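PDB 5YS9: acyl-coenzyme A oxidase 3, which oxidises saturated acyl-CoA esters to trans-2-enoyl-CoA with the cofactor FAD, passing electrons to oxygen to form hydrogen peroxide in peroxisomal beta-oxidation. Local coordinates for residues Phe414-Cys419 with Gly456-Leu461; Gly304-Met309 with Glu403-Ser408; Thr308-Ser313 with Met367-Ser372; Leu356-Phe361 with Ala420-Gln425. One frame throughout, in Å; residues are numbered along the deposited sequence.

Contact 1 (Phe414-Cys419 with Gly456-Leu461); sequences FTTWTC and GDNNVL. With FAD (flavin-adenine dinucleotide), chain C.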
# COMPACT_ATOMS: atom_id res chain seq x y z
N PHE A 414 0.32 3.70 -14.68
CA PHE A 414 1.39 2.84 -14.17
C PHE A 414 2.48 3.53 -13.35
O PHE A 414 3.01 2.92 -12.41
CB PHE A 414 1.97 1.97 -15.30
CG PHE A 414 1.03 0.86 -15.70
CD1 PHE A 414 0.87 -0.24 -14.88
CD2 PHE A 414 0.22 0.97 -16.85
CE1 PHE A 414 -0.02 -1.26 -15.21
CE2 PHE A 414 -0.68 -0.04 -17.19
CZ PHE A 414 -0.81 -1.15 -16.37
N THR A 415 2.81 4.78 -13.69
CA THR A 415 3.79 5.51 -12.94
C THR A 415 3.18 5.94 -11.59
O THR A 415 3.87 6.01 -10.59
CB THR A 415 4.43 6.73 -13.71
OG1 THR A 415 3.45 7.73 -14.05
CG2 THR A 415 5.17 6.27 -14.93
N THR A 416 1.89 6.21 -11.54
CA THR A 416 1.29 6.50 -10.25
C THR A 416 1.25 5.25 -9.37
O THR A 416 1.71 5.32 -8.23
CB THR A 416 -0.04 7.25 -10.32
OG1 THR A 416 -1.02 6.54 -11.08
CG2 THR A 416 0.22 8.60 -10.93
N TRP A 417 0.76 4.13 -9.89
CA TRP A 417 0.81 2.87 -9.15
C TRP A 417 2.24 2.47 -8.73
O TRP A 417 2.46 2.01 -7.60
CB TRP A 417 0.22 1.71 -9.94
CG TRP A 417 -1.25 1.53 -9.88
CD1 TRP A 417 -2.10 1.74 -8.80
CD2 TRP A 417 -2.06 1.06 -10.93
NE1 TRP A 417 -3.39 1.43 -9.15
CE2 TRP A 417 -3.39 0.99 -10.45
CE3 TRP A 417 -1.79 0.68 -12.26
CZ2 TRP A 417 -4.45 0.55 -11.24
CZ3 TRP A 417 -2.87 0.23 -13.04
CH2 TRP A 417 -4.17 0.18 -12.53
N THR A 418 3.19 2.62 -9.64
CA THR A 418 4.55 2.29 -9.35
C THR A 418 5.12 3.16 -8.21
O THR A 418 5.78 2.61 -7.33
CB THR A 418 5.42 2.37 -10.61
OG1 THR A 418 5.04 1.31 -11.49
CG2 THR A 418 6.89 2.15 -10.26
N CYS A 419 4.84 4.47 -8.22
CA CYS A 419 5.27 5.33 -7.15
C CYS A 419 4.73 4.83 -5.80
O CYS A 419 5.46 4.81 -4.81
CB CYS A 419 4.90 6.83 -7.41
SG CYS A 419 5.34 7.96 -6.04
N GLY A 456 -8.55 10.74 -13.40
CA GLY A 456 -8.81 9.55 -14.16
C GLY A 456 -8.46 8.33 -13.36
O GLY A 456 -7.32 8.14 -13.02
N ASP A 457 -9.44 7.49 -13.09
CA ASP A 457 -9.18 6.29 -12.33
C ASP A 457 -8.22 5.44 -13.12
O ASP A 457 -8.39 5.25 -14.30
CB ASP A 457 -10.48 5.53 -12.11
CG ASP A 457 -10.27 4.20 -11.45
OD1 ASP A 457 -10.17 4.16 -10.23
OD2 ASP A 457 -10.22 3.20 -12.15
N ASN A 458 -7.22 4.91 -12.45
CA ASN A 458 -6.17 4.18 -13.15
C ASN A 458 -6.69 3.00 -13.98
O ASN A 458 -6.24 2.80 -15.13
CB ASN A 458 -5.10 3.71 -12.17
CG ASN A 458 -4.12 4.79 -11.85
OD1 ASN A 458 -4.36 5.99 -12.13
ND2 ASN A 458 -2.96 4.39 -11.31
N ASN A 459 -7.63 2.25 -13.40
CA ASN A 459 -8.19 1.07 -14.03
C ASN A 459 -9.04 1.48 -15.21
O ASN A 459 -8.99 0.83 -16.26
CB ASN A 459 -8.99 0.19 -13.04
CG ASN A 459 -8.08 -0.62 -12.12
OD1 ASN A 459 -7.46 -1.58 -12.56
ND2 ASN A 459 -7.93 -0.19 -10.87
N VAL A 460 -9.79 2.57 -15.06
CA VAL A 460 -10.60 3.07 -16.15
C VAL A 460 -9.72 3.60 -17.28
O VAL A 460 -10.03 3.37 -18.43
CB VAL A 460 -11.64 4.12 -15.69
CG1 VAL A 460 -12.28 4.83 -16.89
CG2 VAL A 460 -12.73 3.44 -14.87
N LEU A 461 -8.64 4.30 -16.96
CA LEU A 461 -7.70 4.75 -18.01
C LEU A 461 -7.07 3.56 -18.76
O LEU A 461 -6.98 3.59 -19.99
CB LEU A 461 -6.59 5.64 -17.46
CG LEU A 461 -7.02 6.98 -16.88
CD1 LEU A 461 -5.83 7.66 -16.19
CD2 LEU A 461 -7.60 7.90 -17.94
PA FAD C . -16.00 5.73 -10.10
O1A FAD C . -17.42 5.45 -9.77
O2A FAD C . -15.64 6.35 -11.40
O5B FAD C . -15.27 4.33 -10.07
C5B FAD C . -15.28 3.55 -8.88
C4B FAD C . -14.61 2.21 -9.10
O4B FAD C . -15.30 1.50 -10.12
C3B FAD C . -13.19 2.40 -9.57
O3B FAD C . -12.37 1.42 -8.97
C2B FAD C . -13.24 2.10 -11.04
O2B FAD C . -12.05 1.42 -11.41
C1B FAD C . -14.44 1.21 -11.21
N9A FAD C . -15.04 1.52 -12.52
C8A FAD C . -15.68 2.65 -12.87
N7A FAD C . -16.06 2.59 -14.15
C5A FAD C . -15.66 1.43 -14.65
C6A FAD C . -15.73 0.73 -15.94
N6A FAD C . -16.34 1.30 -17.00
N1A FAD C . -15.17 -0.48 -16.03
C2A FAD C . -14.57 -1.06 -14.99
N3A FAD C . -14.46 -0.49 -13.79
C4A FAD C . -14.98 0.72 -13.57
N1 FAD C . -13.22 15.99 -8.04
C2 FAD C . -13.40 17.27 -8.41
O2 FAD C . -14.14 17.53 -9.35
N3 FAD C . -12.81 18.29 -7.80
C4 FAD C . -12.00 18.12 -6.78
O4 FAD C . -11.48 19.08 -6.24
C4X FAD C . -11.75 16.75 -6.31
N5 FAD C . -10.95 16.52 -5.28
C5X FAD C . -10.75 15.27 -4.86
C6 FAD C . -9.92 15.08 -3.79
C7 FAD C . -9.68 13.81 -3.32
C7M FAD C . -8.75 13.64 -2.16
C8 FAD C . -10.32 12.66 -3.98
C8M FAD C . -10.07 11.27 -3.50
C9 FAD C . -11.15 12.85 -5.07
C9A FAD C . -11.39 14.12 -5.54
N10 FAD C . -12.23 14.34 -6.64
C10 FAD C . -12.43 15.67 -7.02
C1' FAD C . -12.92 13.24 -7.32
C2' FAD C . -12.07 12.37 -8.23
O2' FAD C . -11.76 13.12 -9.39
C3' FAD C . -12.88 11.13 -8.58
O3' FAD C . -13.03 10.39 -7.38
C4' FAD C . -12.32 10.17 -9.63
O4' FAD C . -11.95 10.82 -10.84
C5' FAD C . -13.36 9.16 -10.04
O5' FAD C . -13.68 8.33 -8.95
P FAD C . -15.18 7.98 -8.57
O1P FAD C . -15.31 8.18 -7.11
O2P FAD C . -16.08 8.69 -9.51
O3P FAD C . -15.26 6.43 -8.87
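T416 OG1 has several polar neighbours: its strongest bond is to the K412 carbonyl of its own helix, the A413 carbonyl is also within bonding reach, and N458 ND2 stands 2.9 Å from it across the contact. The same amide lies over W417. N458 ND2 sits 3.4 Å above the indole plane, over its centre, and the amide is turned 84° to the ring; N458 OD1 takes a hydrogen bond from K412 NZ. Further along the same face, N458 CB makes a CH-pi contact, 3.7 Å from the centroid of the W417 six-membered ring. N459 comes to the ring edge instead, with ND2 3.6 Å from W417 CZ2, while W417 NE1 is hydrogen-bonded to Q428 OE1 of the second subunit. An alanine in place of W417 is likely to leave the N458 amide without its aromatic floor and Q428 of that subunit without its indole partner. Next to N458, the N-cap residue D457 holds CG anti to its backbone N (chi1 174°), which carries OD2 to the first N-H groups of helix 458-477; OD2 accepts from V460 N through its anti lone pair, from N459 N weakly, and from the FAD ribose hydroxyl O2B at 2.7 Å. The contact thus joins helix 391-428 to the FAD-binding start of helix 458-477, with helix 300-330 behind T415 and T416 and helix 547-573 beside F414 and N459.

Contact 2 (Gly304-Met309 with Glu403-Ser408); sequences GGRVTM and ELFASS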
# COMPACT_ATOMS: atom_id res chain seq x y z
N GLY A 304 -0.56 17.67 -20.86
CA GLY A 304 0.22 18.37 -19.87
C GLY A 304 -0.11 17.93 -18.47
O GLY A 304 0.77 17.83 -17.64
N GLY A 305 -1.37 17.67 -18.20
CA GLY A 305 -1.81 17.20 -16.92
C GLY A 305 -1.27 15.83 -16.62
O GLY A 305 -0.86 15.54 -15.52
N ARG A 306 -1.27 14.97 -17.63
CA ARG A 306 -0.69 13.65 -17.46
C ARG A 306 0.85 13.63 -17.36
O ARG A 306 1.40 12.85 -16.58
CB ARG A 306 -1.18 12.73 -18.56
CG ARG A 306 -2.62 12.42 -18.34
CD ARG A 306 -3.22 11.64 -19.46
NE ARG A 306 -4.65 11.42 -19.32
CZ ARG A 306 -5.40 10.90 -20.28
NH1 ARG A 306 -4.84 10.55 -21.43
NH2 ARG A 306 -6.71 10.74 -20.11
N VAL A 307 1.53 14.47 -18.12
CA VAL A 307 3.00 14.53 -18.08
C VAL A 307 3.44 15.00 -16.69
O VAL A 307 4.44 14.49 -16.16
CB VAL A 307 3.59 15.46 -19.17
CG1 VAL A 307 5.09 15.63 -19.01
CG2 VAL A 307 3.28 14.95 -20.58
N THR A 308 2.71 15.98 -16.14
CA THR A 308 2.92 16.48 -14.78
C THR A 308 2.85 15.36 -13.72
O THR A 308 3.69 15.31 -12.82
CB THR A 308 1.94 17.63 -14.43
OG1 THR A 308 2.32 18.79 -15.17
CG2 THR A 308 2.00 18.03 -12.93
N MET A 309 1.91 14.46 -13.87
CA MET A 309 1.72 13.37 -12.91
C MET A 309 2.77 12.26 -13.03
O MET A 309 3.13 11.56 -12.03
CB MET A 309 0.34 12.78 -13.09
CG MET A 309 -0.73 13.83 -12.95
SD MET A 309 -2.30 13.07 -12.58
CE MET A 309 -2.05 12.74 -10.86
N GLU A 403 -2.03 9.66 -30.54
CA GLU A 403 -1.45 8.49 -29.88
C GLU A 403 -0.64 8.87 -28.64
O GLU A 403 -0.59 8.11 -27.68
CB GLU A 403 -0.66 7.62 -30.86
CG GLU A 403 -1.50 7.02 -32.01
CD GLU A 403 -2.52 5.95 -31.62
OE1 GLU A 403 -2.66 5.60 -30.42
OE2 GLU A 403 -3.21 5.46 -32.55
N LEU A 404 -0.05 10.06 -28.68
CA LEU A 404 0.46 10.75 -27.49
C LEU A 404 -0.59 10.92 -26.38
O LEU A 404 -0.26 10.53 -25.29
CB LEU A 404 1.14 12.08 -27.81
CG LEU A 404 2.67 12.16 -27.71
CD1 LEU A 404 3.14 12.15 -26.26
CD2 LEU A 404 3.36 11.05 -28.48
N PHE A 405 -1.77 11.41 -26.66
CA PHE A 405 -2.74 11.50 -25.62
C PHE A 405 -3.03 10.10 -25.10
O PHE A 405 -3.05 9.87 -23.91
CB PHE A 405 -4.00 12.18 -26.16
CG PHE A 405 -5.04 12.43 -25.12
CD1 PHE A 405 -4.72 13.05 -23.94
CD2 PHE A 405 -6.34 12.03 -25.33
CE1 PHE A 405 -5.67 13.27 -22.97
CE2 PHE A 405 -7.31 12.26 -24.37
CZ PHE A 405 -6.97 12.88 -23.19
N ALA A 406 -3.19 9.14 -26.00
CA ALA A 406 -3.55 7.79 -25.61
C ALA A 406 -2.50 7.08 -24.76
O ALA A 406 -2.83 6.43 -23.79
CB ALA A 406 -3.87 6.97 -26.84
N SER A 407 -1.25 7.21 -25.14
CA SER A 407 -0.12 6.62 -24.45
C SER A 407 0.04 7.25 -23.08
O SER A 407 0.58 6.68 -22.17
CB SER A 407 1.13 6.82 -25.27
OG SER A 407 1.55 5.58 -25.78
N SER A 408 -0.45 8.47 -22.99
CA SER A 408 -0.44 9.26 -21.78
C SER A 408 -1.23 8.59 -20.70
O SER A 408 -0.84 8.62 -19.55
CB SER A 408 -1.12 10.57 -22.07
OG SER A 408 -0.22 11.62 -21.93
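R306 reaches across to F405 and S408 where two long helices of the C-alpha1 helical bundle, 300-330 and 391-428, pack together; the closest CA atoms of the two segments, those of R306 and S408, are 6.2 Å apart. The arginine leaves its helix with CG anti to the carbonyl carbon (chi1 -71°) and then runs fully extended from CG to NE, which carries the guanidinium past S408 to the phenyl ring. There the two flat groups lie almost parallel, their planes only 4° apart, and R306 NH1 hangs 3.2 Å above the F405 ring plane, displaced toward the rim. F405 meets it by putting CG anti to its own backbone N (chi1 -176°); the CB bond does not aim at the other helix, yet the ring end swings nearer to it. S408 flanks the aliphatic part of the arginine: its OG is 3.7 Å from R306 CB. Replacing R306 by an alanine would probably strip one face of the F405 ring of its cationic cover and open a gap beside S408. The F405 ring also rests on L302 and I303 of helix 300-330, and the arginine on A409 of helix 391-428. At the far end of the guanidinium, R306 NH2 is 3.8 Å from F405 CZ and packs against L461 CD2 of helix 458-477.

Contact 3 (Thr308-Ser313 with Met367-Ser372); sequences TMIADS and MAADQS
I310 turns CG2 anti to its backbone N and CG1 anti to its carbonyl carbon (chi1 -65°), and this choice aims the methyl branch rather than the longer ethyl branch at helix 349-385. I310 CG2 thereby rests 3.8 Å from A369 CB and just as near to A369 N, touching backbone and methyl at once. On the next residue of the helix, A311 CB meets A369 CB at 4.1 Å. The A369 methyl therefore fits between I310 and the A311 backbone, where A311 N lies 3.9 Å from it. Small residues let the chains come close: the CA atoms of A311 and A369 are 5.6 Å apart, and the axes of the two short segments approach to 8.5 Å while running nearly antiparallel, at 156°. A368, at the margin, lends only its backbone to I310, but its carbonyl is doubly used: S372 OG donates to A368 O at 3.0 Å, nearly in line with the C=O bond, beside the helical bond from S372 N. Beyond the pair, I310 also touches L411 and T415 of helix 391-428, and M367 faces helix 547-573. Everything that meets here is methyl or backbone, so this buried junction between helices 300-330 and 349-385 depends on close fit alone, and the nearby serine hydroxyl is satisfied within its own helix.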
# COMPACT_ATOMS: atom_id res chain seq x y z
N THR A 308 2.71 15.98 -16.14
CA THR A 308 2.92 16.48 -14.78
C THR A 308 2.85 15.36 -13.72
O THR A 308 3.69 15.31 -12.82
CB THR A 308 1.94 17.63 -14.43
OG1 THR A 308 2.32 18.79 -15.17
CG2 THR A 308 2.00 18.03 -12.93
N MET A 309 1.91 14.46 -13.87
CA MET A 309 1.72 13.37 -12.91
C MET A 309 2.77 12.26 -13.03
O MET A 309 3.13 11.56 -12.03
CB MET A 309 0.34 12.78 -13.09
CG MET A 309 -0.73 13.83 -12.95
SD MET A 309 -2.30 13.07 -12.58
CE MET A 309 -2.05 12.74 -10.86
N ILE A 310 3.25 12.11 -14.26
CA ILE A 310 4.30 11.16 -14.54
C ILE A 310 5.57 11.67 -13.89
O ILE A 310 6.23 10.89 -13.24
CB ILE A 310 4.51 10.95 -16.06
CG1 ILE A 310 3.27 10.31 -16.66
CG2 ILE A 310 5.69 10.03 -16.31
CD1 ILE A 310 3.11 10.65 -18.12
N ALA A 311 5.87 12.96 -14.09
CA ALA A 311 6.93 13.65 -13.36
C ALA A 311 6.77 13.64 -11.81
O ALA A 311 7.73 13.37 -11.13
CB ALA A 311 7.08 15.08 -13.88
N ASP A 312 5.58 13.92 -11.28
CA ASP A 312 5.31 13.80 -9.84
C ASP A 312 5.71 12.42 -9.32
O ASP A 312 6.19 12.31 -8.20
CB ASP A 312 3.80 14.01 -9.49
CG ASP A 312 3.33 15.45 -9.64
OD1 ASP A 312 4.18 16.34 -9.75
OD2 ASP A 312 2.08 15.72 -9.67
N SER A 313 5.47 11.37 -10.11
CA SER A 313 5.81 10.02 -9.68
C SER A 313 7.33 9.93 -9.48
O SER A 313 7.83 9.27 -8.51
CB SER A 313 5.29 8.96 -10.65
OG SER A 313 3.86 8.95 -10.70
N MET A 367 12.43 9.89 -17.53
CA MET A 367 12.68 9.86 -18.97
C MET A 367 11.38 9.76 -19.78
O MET A 367 11.28 10.36 -20.84
CB MET A 367 13.64 8.71 -19.34
CG MET A 367 15.05 8.84 -18.75
SD MET A 367 15.67 10.50 -19.03
CE MET A 367 15.49 11.34 -17.46
N ALA A 368 10.39 9.04 -19.27
CA ALA A 368 9.10 8.97 -19.95
C ALA A 368 8.30 10.30 -19.88
O ALA A 368 7.62 10.69 -20.81
CB ALA A 368 8.29 7.82 -19.43
N ALA A 369 8.38 11.00 -18.78
CA ALA A 369 7.87 12.36 -18.71
C ALA A 369 8.54 13.32 -19.69
O ALA A 369 7.88 14.18 -20.24
CB ALA A 369 8.02 12.91 -17.29
N ASP A 370 9.86 13.22 -19.81
CA ASP A 370 10.66 14.10 -20.66
C ASP A 370 10.41 13.75 -22.11
O ASP A 370 10.13 14.64 -22.89
CB ASP A 370 12.16 13.98 -20.34
CG ASP A 370 12.56 14.68 -19.00
OD1 ASP A 370 11.71 15.26 -18.29
OD2 ASP A 370 13.76 14.64 -18.64
N GLN A 371 10.47 12.46 -22.47
CA GLN A 371 10.20 12.01 -23.82
C GLN A 371 8.81 12.42 -24.29
O GLN A 371 8.61 12.78 -25.47
CB GLN A 371 10.38 10.51 -23.92
CG GLN A 371 10.16 9.87 -25.32
CD GLN A 371 11.36 9.96 -26.27
OE1 GLN A 371 11.74 8.96 -26.87
NE2 GLN A 371 11.96 11.16 -26.41
N SER A 372 7.84 12.39 -23.39
CA SER A 372 6.47 12.77 -23.73
C SER A 372 6.32 14.26 -23.98
O SER A 372 5.58 14.66 -24.90
CB SER A 372 5.49 12.35 -22.66
OG SER A 372 5.33 10.97 -22.68

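Contact 4 (Leu356-Phe361 with Ala420-Gln425); sequences LPLLAF and ANIIDQ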
# COMPACT_ATOMS: atom_id res chain seq x y z
N LEU A 356 17.19 -1.91 -6.17
CA LEU A 356 17.92 -1.32 -7.32
C LEU A 356 17.08 -1.19 -8.62
O LEU A 356 17.24 -0.20 -9.33
CB LEU A 356 19.24 -2.02 -7.57
CG LEU A 356 20.21 -1.93 -6.39
CD1 LEU A 356 21.50 -2.68 -6.73
CD2 LEU A 356 20.54 -0.51 -5.95
N PRO A 357 16.17 -2.15 -8.89
CA PRO A 357 15.27 -2.03 -10.04
C PRO A 357 14.33 -0.84 -9.92
O PRO A 357 14.02 -0.17 -10.92
CB PRO A 357 14.49 -3.34 -10.02
CG PRO A 357 15.40 -4.31 -9.37
CD PRO A 357 16.09 -3.50 -8.30
N LEU A 358 13.95 -0.53 -8.68
CA LEU A 358 13.04 0.54 -8.40
C LEU A 358 13.77 1.87 -8.53
O LEU A 358 13.17 2.85 -8.94
CB LEU A 358 12.39 0.36 -7.02
CG LEU A 358 11.66 -1.00 -6.81
CD1 LEU A 358 11.05 -1.18 -5.44
CD2 LEU A 358 10.56 -1.14 -7.83
N LEU A 359 15.04 1.89 -8.16
CA LEU A 359 15.92 3.02 -8.45
C LEU A 359 15.99 3.19 -9.96
O LEU A 359 15.93 4.29 -10.44
CB LEU A 359 17.34 2.81 -7.86
CG LEU A 359 18.39 3.83 -8.32
CD1 LEU A 359 18.15 5.18 -7.67
CD2 LEU A 359 19.86 3.39 -8.14
N ALA A 360 16.13 2.10 -10.69
CA ALA A 360 16.11 2.17 -12.13
C ALA A 360 14.76 2.64 -12.63
O ALA A 360 14.68 3.46 -13.52
CB ALA A 360 16.47 0.82 -12.71
N PHE A 361 13.70 2.15 -12.02
CA PHE A 361 12.35 2.51 -12.39
C PHE A 361 12.10 3.99 -12.20
O PHE A 361 11.44 4.61 -13.00
CB PHE A 361 11.37 1.72 -11.54
CG PHE A 361 10.11 1.34 -12.25
CD1 PHE A 361 9.43 2.25 -13.01
CD2 PHE A 361 9.61 0.07 -12.14
CE1 PHE A 361 8.28 1.90 -13.65
CE2 PHE A 361 8.45 -0.29 -12.77
CZ PHE A 361 7.79 0.62 -13.53
N ALA A 420 3.46 4.43 -5.77
CA ALA A 420 2.86 3.84 -4.58
C ALA A 420 3.64 2.61 -4.16
O ALA A 420 3.96 2.47 -3.01
CB ALA A 420 1.38 3.52 -4.79
N ASN A 421 3.95 1.74 -5.10
CA ASN A 421 4.62 0.49 -4.74
C ASN A 421 6.01 0.76 -4.15
O ASN A 421 6.47 -0.01 -3.32
CB ASN A 421 4.74 -0.44 -5.95
CG ASN A 421 3.39 -0.84 -6.52
OD1 ASN A 421 2.40 -0.89 -5.79
ND2 ASN A 421 3.36 -1.13 -7.82
N ILE A 422 6.67 1.80 -4.65
CA ILE A 422 8.04 2.13 -4.27
C ILE A 422 8.05 2.68 -2.85
O ILE A 422 8.88 2.28 -2.01
CB ILE A 422 8.68 3.17 -5.23
CG1 ILE A 422 8.99 2.54 -6.60
CG2 ILE A 422 9.96 3.76 -4.61
CD1 ILE A 422 9.50 3.53 -7.63
N ILE A 423 7.14 3.60 -2.59
CA ILE A 423 6.95 4.11 -1.23
C ILE A 423 6.76 2.90 -0.30
O ILE A 423 7.47 2.77 0.71
CB ILE A 423 5.77 5.08 -1.11
CG1 ILE A 423 6.01 6.37 -1.93
CG2 ILE A 423 5.56 5.49 0.35
CD1 ILE A 423 4.73 7.15 -2.23
N ASP A 424 5.86 1.99 -0.69
CA ASP A 424 5.53 0.87 0.14
C ASP A 424 6.70 -0.08 0.32
O ASP A 424 6.98 -0.49 1.43
CB ASP A 424 4.34 0.09 -0.41
CG ASP A 424 3.78 -0.86 0.61
OD1 ASP A 424 3.18 -0.37 1.56
OD2 ASP A 424 3.96 -2.08 0.50
N GLN A 425 7.36 -0.43 -0.78
CA GLN A 425 8.55 -1.30 -0.77
C GLN A 425 9.73 -0.71 -0.03
O GLN A 425 10.38 -1.42 0.72
CB GLN A 425 9.01 -1.60 -2.20
CG GLN A 425 8.18 -2.66 -2.90
CD GLN A 425 8.48 -4.05 -2.39
OE1 GLN A 425 7.60 -4.88 -2.36
NE2 GLN A 425 9.75 -4.30 -2.01
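L358 is the side chain that spans this contact, reaching from helix 349-385 to I422 and Q425 of helix 391-428. Its CB is the first atom to touch, 4.1 Å from I422 CG1. With CG anti to the carbonyl carbon (chi1 -56°), the two methyls beyond it are directed to different neighbours. L358 CD2 stays with the isoleucine, 4.2 Å from I422 CG1; L358 CD1 continues to Q425, whose CB lies 3.9 Å away and whose CG is only slightly farther. The leucine and isoleucine chains pass alongside with their ends pointing opposite ways, which brings I422 CD1 back to the leucine's backbone, 4.0 Å from L358 O. Q425 instead lies athwart the leucine and offers its aliphatic stem, its chain bending at chi2 (-74°) before the amide. Contact is therefore entirely van der Waals, with the CA atoms of L358 and I422 6.7 Å apart. The leucine sits at a kink of its helix: P357 has no N-H to give, and the backbone N of L358 also lacks a bond to the preceding turn. Helix 300-330 touches both helices, at L359 through I321 and at I422 through S317. F361 packs edge-to-face on F589 of helix 579-596, I423 and D424 touch helix 441-448, and D424 OD1 is hydrogen-bonded to Y445 of the second subunit.

How the contacts relate
All four contacts lie in the C-alpha1 region and join helices 300-330, 349-385, 391-428 and 458-477. Helix 391-428 takes part in contacts 1, 2 and 4; contact 3 pairs the two helices before it. Contacts 2 and 3 share T308 and M309 and have centres about 8 Å apart, whereas contacts 2 and 4 are about 22 Å apart and do not touch. Contacts 3 and 1 follow in series, and their segments meet through a probable hydrogen bond between S313 OG and T415 O. Contact 4 interlaces with the other three along the chain. Contact 1, which includes D457, N459 and V460 of the FAD pocket, places this packing beside the cofactor.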